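Local coordinates for autophagy protein 5 (Saccharomyces cerevisiae, PDB 2DYO) that takes part in autophagic vesicle formation and cytoplasm-to-vacuole transport, and is required for nucleophagy and mitophagy, at residues Ile223-Ile235 against Glu259-Ser271. Numbering follows the deposited sequence.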
# COMPACT_ATOMS: atom_id res chain seq x y z
N ILE A 223 -13.42 -16.42 1.60
CA ILE A 223 -14.20 -16.54 0.37
C ILE A 223 -13.70 -17.69 -0.49
O ILE A 223 -12.63 -17.62 -1.10
CB ILE A 223 -14.12 -15.22 -0.42
CG1 ILE A 223 -14.77 -14.11 0.41
CG2 ILE A 223 -14.81 -15.38 -1.78
CD1 ILE A 223 -14.66 -12.74 -0.20
N SER A 224 -14.48 -18.77 -0.52
CA SER A 224 -14.14 -19.97 -1.29
C SER A 224 -14.30 -19.72 -2.79
O SER A 224 -15.28 -19.12 -3.23
CB SER A 224 -15.02 -21.14 -0.86
OG SER A 224 -14.65 -22.34 -1.52
N MET A 225 -13.35 -20.21 -3.58
CA MET A 225 -13.39 -20.02 -5.03
C MET A 225 -13.48 -21.33 -5.80
O MET A 225 -13.65 -21.33 -7.02
CB MET A 225 -12.14 -19.27 -5.50
CG MET A 225 -12.05 -17.85 -4.99
SD MET A 225 -13.42 -16.85 -5.59
CE MET A 225 -12.99 -16.71 -7.33
N THR A 226 -13.36 -22.45 -5.09
CA THR A 226 -13.40 -23.75 -5.73
C THR A 226 -14.74 -23.99 -6.43
O THR A 226 -15.79 -23.99 -5.81
CB THR A 226 -13.16 -24.87 -4.70
OG1 THR A 226 -11.85 -24.73 -4.14
CG2 THR A 226 -13.28 -26.24 -5.36
N GLY A 227 -14.68 -24.16 -7.75
CA GLY A 227 -15.87 -24.43 -8.53
C GLY A 227 -16.86 -23.30 -8.74
O GLY A 227 -17.95 -23.52 -9.27
N VAL A 228 -16.48 -22.09 -8.33
CA VAL A 228 -17.36 -20.93 -8.48
C VAL A 228 -16.63 -19.74 -9.08
O VAL A 228 -15.40 -19.72 -9.15
CB VAL A 228 -17.98 -20.52 -7.12
CG1 VAL A 228 -18.92 -21.62 -6.62
CG2 VAL A 228 -16.89 -20.25 -6.09
N ASN A 229 -17.39 -18.75 -9.53
CA ASN A 229 -16.81 -17.58 -10.17
C ASN A 229 -17.64 -16.37 -9.74
O ASN A 229 -18.30 -15.73 -10.56
CB ASN A 229 -16.89 -17.76 -11.69
CG ASN A 229 -15.99 -16.80 -12.45
OD1 ASN A 229 -16.11 -16.67 -13.67
ND2 ASN A 229 -15.08 -16.15 -11.74
N PRO A 230 -17.61 -16.03 -8.44
CA PRO A 230 -18.38 -14.90 -7.93
C PRO A 230 -17.98 -13.50 -8.39
O PRO A 230 -16.82 -13.23 -8.69
CB PRO A 230 -18.26 -15.06 -6.41
CG PRO A 230 -16.89 -15.62 -6.25
CD PRO A 230 -16.82 -16.66 -7.37
N THR A 231 -18.98 -12.63 -8.42
CA THR A 231 -18.79 -11.23 -8.77
C THR A 231 -18.76 -10.51 -7.41
O THR A 231 -19.02 -11.13 -6.38
CB THR A 231 -19.98 -10.68 -9.56
OG1 THR A 231 -21.15 -10.77 -8.74
CG2 THR A 231 -20.21 -11.49 -10.83
N LEU A 232 -18.45 -9.22 -7.40
CA LEU A 232 -18.44 -8.49 -6.14
C LEU A 232 -19.84 -8.52 -5.52
O LEU A 232 -19.99 -8.64 -4.31
CB LEU A 232 -18.01 -7.04 -6.35
CG LEU A 232 -16.53 -6.82 -6.64
CD1 LEU A 232 -16.24 -5.32 -6.76
CD2 LEU A 232 -15.69 -7.42 -5.51
N LYS A 233 -20.87 -8.42 -6.37
CA LYS A 233 -22.25 -8.46 -5.88
C LYS A 233 -22.52 -9.78 -5.19
O LYS A 233 -23.21 -9.83 -4.17
CB LYS A 233 -23.23 -8.28 -7.04
CG LYS A 233 -24.69 -8.29 -6.62
CD LYS A 233 -25.08 -6.97 -5.95
CE LYS A 233 -26.58 -6.90 -5.67
NZ LYS A 233 -26.99 -5.51 -5.28
N ASP A 234 -21.98 -10.86 -5.74
CA ASP A 234 -22.15 -12.19 -5.18
C ASP A 234 -21.63 -12.30 -3.74
O ASP A 234 -22.10 -13.12 -2.96
CB ASP A 234 -21.43 -13.23 -6.04
CG ASP A 234 -22.21 -13.62 -7.27
OD1 ASP A 234 -21.62 -14.25 -8.18
OD2 ASP A 234 -23.42 -13.31 -7.33
N ILE A 235 -20.64 -11.48 -3.39
CA ILE A 235 -20.12 -11.54 -2.04
C ILE A 235 -20.54 -10.32 -1.24
O ILE A 235 -19.86 -9.90 -0.31
CB ILE A 235 -18.57 -11.65 -2.02
CG1 ILE A 235 -17.94 -10.39 -2.60
CG2 ILE A 235 -18.13 -12.88 -2.79
CD1 ILE A 235 -16.44 -10.27 -2.29
N GLU A 259 -12.72 3.20 -9.14
CA GLU A 259 -14.05 2.67 -8.87
C GLU A 259 -14.24 1.32 -9.54
O GLU A 259 -13.92 1.15 -10.72
CB GLU A 259 -15.11 3.65 -9.40
CG GLU A 259 -16.54 3.25 -9.03
CD GLU A 259 -17.58 4.13 -9.71
OE1 GLU A 259 -17.38 5.37 -9.74
OE2 GLU A 259 -18.59 3.59 -10.20
N ILE A 260 -14.76 0.35 -8.79
CA ILE A 260 -14.99 -0.99 -9.33
C ILE A 260 -16.49 -1.29 -9.38
O ILE A 260 -17.21 -1.13 -8.39
CB ILE A 260 -14.28 -2.06 -8.46
CG1 ILE A 260 -12.78 -1.73 -8.34
CG2 ILE A 260 -14.46 -3.43 -9.07
CD1 ILE A 260 -12.02 -1.76 -9.66
N PRO A 261 -16.98 -1.72 -10.56
CA PRO A 261 -18.40 -2.06 -10.75
C PRO A 261 -18.79 -3.30 -9.96
O PRO A 261 -17.97 -4.20 -9.78
CB PRO A 261 -18.50 -2.31 -12.26
CG PRO A 261 -17.32 -1.59 -12.84
CD PRO A 261 -16.24 -1.84 -11.82
N TRP A 262 -20.04 -3.38 -9.51
CA TRP A 262 -20.49 -4.54 -8.75
C TRP A 262 -20.48 -5.84 -9.56
O TRP A 262 -20.37 -6.92 -8.99
CB TRP A 262 -21.90 -4.33 -8.19
CG TRP A 262 -21.95 -3.40 -7.02
CD1 TRP A 262 -22.27 -2.08 -7.03
CD2 TRP A 262 -21.63 -3.73 -5.65
NE1 TRP A 262 -22.18 -1.55 -5.76
CE2 TRP A 262 -21.79 -2.54 -4.90
CE3 TRP A 262 -21.23 -4.90 -5.00
CZ2 TRP A 262 -21.57 -2.50 -3.51
CZ3 TRP A 262 -21.01 -4.86 -3.62
CH2 TRP A 262 -21.18 -3.66 -2.90
N HIS A 263 -20.61 -5.74 -10.88
CA HIS A 263 -20.62 -6.96 -11.70
C HIS A 263 -19.22 -7.50 -11.96
O HIS A 263 -19.06 -8.55 -12.59
CB HIS A 263 -21.34 -6.73 -13.03
CG HIS A 263 -20.76 -5.63 -13.86
ND1 HIS A 263 -21.14 -4.31 -13.72
CD2 HIS A 263 -19.86 -5.65 -14.88
CE1 HIS A 263 -20.49 -3.57 -14.61
NE2 HIS A 263 -19.71 -4.36 -15.32
N MET A 264 -18.20 -6.80 -11.48
CA MET A 264 -16.83 -7.26 -11.67
C MET A 264 -16.60 -8.62 -11.02
O MET A 264 -17.03 -8.85 -9.88
CB MET A 264 -15.84 -6.24 -11.10
CG MET A 264 -14.44 -6.77 -10.90
SD MET A 264 -13.20 -5.81 -11.79
CE MET A 264 -12.87 -6.92 -13.15
N LEU A 265 -15.94 -9.52 -11.74
CA LEU A 265 -15.63 -10.86 -11.24
C LEU A 265 -14.51 -10.78 -10.21
O LEU A 265 -13.46 -10.18 -10.47
CB LEU A 265 -15.20 -11.77 -12.39
CG LEU A 265 -16.28 -12.13 -13.42
CD1 LEU A 265 -15.63 -12.82 -14.63
CD2 LEU A 265 -17.31 -13.05 -12.77
N LEU A 266 -14.71 -11.41 -9.06
CA LEU A 266 -13.72 -11.40 -7.99
C LEU A 266 -12.37 -12.00 -8.40
O LEU A 266 -11.32 -11.47 -8.05
CB LEU A 266 -14.26 -12.13 -6.75
CG LEU A 266 -13.41 -12.02 -5.49
CD1 LEU A 266 -13.26 -10.56 -5.09
CD2 LEU A 266 -14.07 -12.81 -4.36
N TYR A 267 -12.38 -13.10 -9.15
CA TYR A 267 -11.12 -13.70 -9.58
C TYR A 267 -10.34 -12.70 -10.43
O TYR A 267 -9.14 -12.52 -10.25
CB TYR A 267 -11.35 -14.96 -10.41
CG TYR A 267 -10.10 -15.42 -11.12
CD1 TYR A 267 -9.02 -15.94 -10.40
CD2 TYR A 267 -9.97 -15.28 -12.50
CE1 TYR A 267 -7.83 -16.30 -11.05
CE2 TYR A 267 -8.79 -15.64 -13.15
CZ TYR A 267 -7.73 -16.14 -12.42
OH TYR A 267 -6.56 -16.49 -13.07
N ASP A 268 -11.03 -12.05 -11.36
CA ASP A 268 -10.40 -11.05 -12.22
C ASP A 268 -9.83 -9.91 -11.39
O ASP A 268 -8.68 -9.51 -11.57
CB ASP A 268 -11.42 -10.48 -13.21
CG ASP A 268 -11.40 -11.19 -14.54
OD1 ASP A 268 -10.34 -11.18 -15.20
OD2 ASP A 268 -12.44 -11.77 -14.92
N LEU A 269 -10.65 -9.39 -10.49
CA LEU A 269 -10.23 -8.29 -9.63
C LEU A 269 -8.96 -8.68 -8.88
O LEU A 269 -7.97 -7.95 -8.91
CB LEU A 269 -11.35 -7.93 -8.65
CG LEU A 269 -11.13 -6.67 -7.82
CD1 LEU A 269 -10.91 -5.47 -8.73
CD2 LEU A 269 -12.34 -6.45 -6.93
N TYR A 270 -8.98 -9.82 -8.20
CA TYR A 270 -7.81 -10.26 -7.46
C TYR A 270 -6.58 -10.46 -8.36
O TYR A 270 -5.53 -9.85 -8.14
CB TYR A 270 -8.06 -11.58 -6.73
CG TYR A 270 -6.81 -12.07 -6.03
CD1 TYR A 270 -6.42 -11.52 -4.81
CD2 TYR A 270 -5.96 -13.00 -6.64
CE1 TYR A 270 -5.21 -11.88 -4.21
CE2 TYR A 270 -4.74 -13.36 -6.05
CZ TYR A 270 -4.38 -12.79 -4.84
OH TYR A 270 -3.17 -13.12 -4.26
N SER A 271 -6.72 -11.31 -9.37
CA SER A 271 -5.60 -11.61 -10.24
C SER A 271 -4.96 -10.40 -10.90
O SER A 271 -3.77 -10.43 -11.22
CB SER A 271 -6.02 -12.62 -11.32
OG SER A 271 -6.92 -12.03 -12.23
O HOH W 1 -14.72 -14.76 -9.61
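L232 drives both branches of its side chain into 259-271: CD1 presses on I260 CG2 at a tight 3.5 Å, while CD2 packs against L266 CD1 and L269 CD2 at roughly right angles. With CG anti to the backbone N (chi1 -171°), L266 turns its branches toward 223-235, and CD2 meets I223 CG2 (3.7 Å) and I235 CD1 while CD1 faces L232. Three backbone bonds fix the register. L266 N, in the first turn of its helix, donates to P230 O (2.8 Å, 163°) in the carbonyl plane; L232 N reaches M264 O nearly in line with the C=O; and K233 N bonds W262 O (3.1 Å) beside the indole edge. A water accepts from Y267 N and donates to P230 O, giving that carbonyl a second donor. Between these bonds, T231 lays CG2 against L265 CD2 (3.8 Å), and its OG1 accepts from D234 N in an ST motif, while T231 N donates to D234 OD1. A glycine at T231 would probably leave D234 N without this acceptor and open a gap beside L265. The contact ties the loop between strand 218-219 and helix 236-239 to the edge strand 258-260 and helix 266-273 of the ubiquitin-like UblB domain, with L232 and L269 also reaching strand 251-255, and I223 and I235 strand 205-208.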